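Local coordinates for malate Synthase (Haloferax volcanii, PDB 3OYZ), which condenses acetyl-CoA with glyoxylate and hydrolyses the malyl-CoA intermediate to malate, using magnesium, in the glyoxylate cycle, at residues S400-Q403 and D404-N408. Numbering follows the deposited sequence.
Sequences SLFQ and DVYEN
Phe402 and Tyr406 sit one turn apart on the same helix. Nearly equal chi1 values (172° and -164°) send both rings off the same side of it, so they end up alongside each other. Their planes are 24° apart, but the rings are offset, with centroids 5.9 Å apart, so little of one covers the other. They meet where CZ of Phe402 comes 4.0 Å from CD1 of Tyr406. Leu416, Val425 and Met429 close over this tightly packed side, Tyr420 meets the Phe402 ring at about a right angle, and His413 stacks on Tyr406. Beside it, CD1 of Leu401 touches CG2 of Val405 at 4.1 Å. Leu401 also packs on Phe10 of a second subunit.

The stretch is part of helix 397-408, in the C-terminal helical region outside the TIM barrel and away from the active site. Regular i to i+4 backbone bonds run through it, with Tyr406 N 2.8 Å from Phe402 O. OD2 of Asp404 forms a salt bridge with Arg8 NH2 of the second subunit and accepts a hydrogen bond from Phe10 N of that subunit.

Gln403 borders the packed side and is tied down. Its amide reaches the C-terminal residues, where NE2 bonds Ala428 O and Val431 O. The Glu407 side is more open. Glu407 is exposed, and its OE1 lies 3.1 Å from Gln403 O, an acceptor beside an acceptor. At the helix end, ND2 of partly exposed Asn408 bonds Asp404 O at 2.8 Å, in the carbonyl plane on a lone pair.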
loop_
_atom_site.group_PDB
_atom_site.type_symbol
_atom_site.label_atom_id
_atom_site.label_comp_id
_atom_site.label_asym_id
_atom_site.label_seq_id
_atom_site.Cartn_x
_atom_site.Cartn_y
_atom_site.Cartn_z
ATOM N N SER A 400 -16.229 -15.551 -15.570
ATOM C CA SER A 400 -16.445 -14.330 -16.343
ATOM C C SER A 400 -15.284 -14.032 -17.270
ATOM O O SER A 400 -15.493 -13.590 -18.377
ATOM C CB SER A 400 -16.677 -13.109 -15.446
ATOM O OG SER A 400 -17.725 -13.425 -14.558
ATOM N N LEU A 401 -14.061 -14.320 -16.840
ATOM C CA LEU A 401 -12.932 -14.145 -17.698
ATOM C C LEU A 401 -12.992 -15.169 -18.837
ATOM O O LEU A 401 -12.734 -14.811 -19.975
ATOM C CB LEU A 401 -11.641 -14.325 -16.907
ATOM C CG LEU A 401 -10.517 -14.582 -17.879
ATOM C CD1 LEU A 401 -9.976 -13.339 -18.466
ATOM C CD2 LEU A 401 -9.371 -15.311 -17.242
ATOM N N PHE A 402 -13.247 -16.430 -18.522
ATOM C CA PHE A 402 -13.331 -17.438 -19.584
ATOM C C PHE A 402 -14.375 -16.993 -20.615
ATOM O O PHE A 402 -14.106 -16.920 -21.807
ATOM C CB PHE A 402 -13.707 -18.827 -19.028
ATOM C CG PHE A 402 -13.986 -19.819 -20.133
ATOM C CD1 PHE A 402 -12.939 -20.484 -20.746
ATOM C CD2 PHE A 402 -15.270 -19.975 -20.650
ATOM C CE1 PHE A 402 -13.161 -21.370 -21.813
ATOM C CE2 PHE A 402 -15.517 -20.867 -21.718
ATOM C CZ PHE A 402 -14.466 -21.524 -22.319
ATOM N N GLN A 403 -15.566 -16.647 -20.163
ATOM C CA GLN A 403 -16.618 -16.170 -21.060
ATOM C C GLN A 403 -16.266 -14.973 -21.942
ATOM O O GLN A 403 -16.576 -14.991 -23.152
ATOM C CB GLN A 403 -17.860 -15.823 -20.247
ATOM C CG GLN A 403 -18.604 -17.011 -19.619
ATOM C CD GLN A 403 -19.700 -16.538 -18.688
ATOM O OE1 GLN A 403 -19.755 -15.360 -18.343
ATOM N NE2 GLN A 403 -20.569 -17.440 -18.266
ATOM N N ASP A 404 -15.631 -13.951 -21.347
ATOM C CA ASP A 404 -15.105 -12.814 -22.083
ATOM C C ASP A 404 -14.203 -13.253 -23.215
ATOM O O ASP A 404 -14.305 -12.696 -24.301
ATOM C CB ASP A 404 -14.287 -11.837 -21.215
ATOM C CG ASP A 404 -13.978 -10.543 -21.940
ATOM O OD1 ASP A 404 -14.923 -9.875 -22.393
ATOM O OD2 ASP A 404 -12.808 -10.147 -22.123
ATOM N N VAL A 405 -13.284 -14.163 -22.919
ATOM C CA VAL A 405 -12.290 -14.686 -23.828
ATOM C C VAL A 405 -12.941 -15.511 -24.952
ATOM O O VAL A 405 -12.654 -15.318 -26.120
ATOM C CB VAL A 405 -11.301 -15.593 -23.085
ATOM C CG1 VAL A 405 -10.525 -16.404 -24.124
ATOM C CG2 VAL A 405 -10.305 -14.792 -22.244
ATOM N N TYR A 406 -13.846 -16.409 -24.597
ATOM C CA TYR A 406 -14.586 -17.170 -25.604
ATOM C C TYR A 406 -15.364 -16.240 -26.550
ATOM O O TYR A 406 -15.158 -16.301 -27.764
ATOM C CB TYR A 406 -15.471 -18.210 -24.911
ATOM C CG TYR A 406 -15.992 -19.301 -25.826
ATOM C CD1 TYR A 406 -15.224 -20.429 -26.109
ATOM C CD2 TYR A 406 -17.265 -19.206 -26.387
ATOM C CE1 TYR A 406 -15.716 -21.424 -26.953
ATOM C CE2 TYR A 406 -17.764 -20.191 -27.242
ATOM C CZ TYR A 406 -16.981 -21.285 -27.521
ATOM O OH TYR A 406 -17.470 -22.259 -28.368
ATOM N N GLU A 407 -16.207 -15.358 -26.013
ATOM C CA GLU A 407 -16.912 -14.334 -26.790
ATOM C C GLU A 407 -16.068 -13.489 -27.758
ATOM O O GLU A 407 -16.526 -13.108 -28.842
ATOM C CB GLU A 407 -17.697 -13.408 -25.841
ATOM C CG GLU A 407 -19.107 -13.921 -25.538
ATOM C CD GLU A 407 -19.778 -13.363 -24.279
ATOM O OE1 GLU A 407 -19.089 -13.172 -23.255
ATOM O OE2 GLU A 407 -21.016 -13.137 -24.305
ATOM N N ASN A 408 -14.828 -13.172 -27.394
ATOM C CA ASN A 408 -14.096 -12.160 -28.133
ATOM C C ASN A 408 -12.920 -12.753 -28.873
ATOM O O ASN A 408 -12.257 -12.033 -29.621
ATOM C CB ASN A 408 -13.615 -11.040 -27.186
ATOM C CG ASN A 408 -14.757 -10.145 -26.757
ATOM O OD1 ASN A 408 -15.170 -9.247 -27.492
ATOM N ND2 ASN A 408 -15.254 -10.362 -25.555
#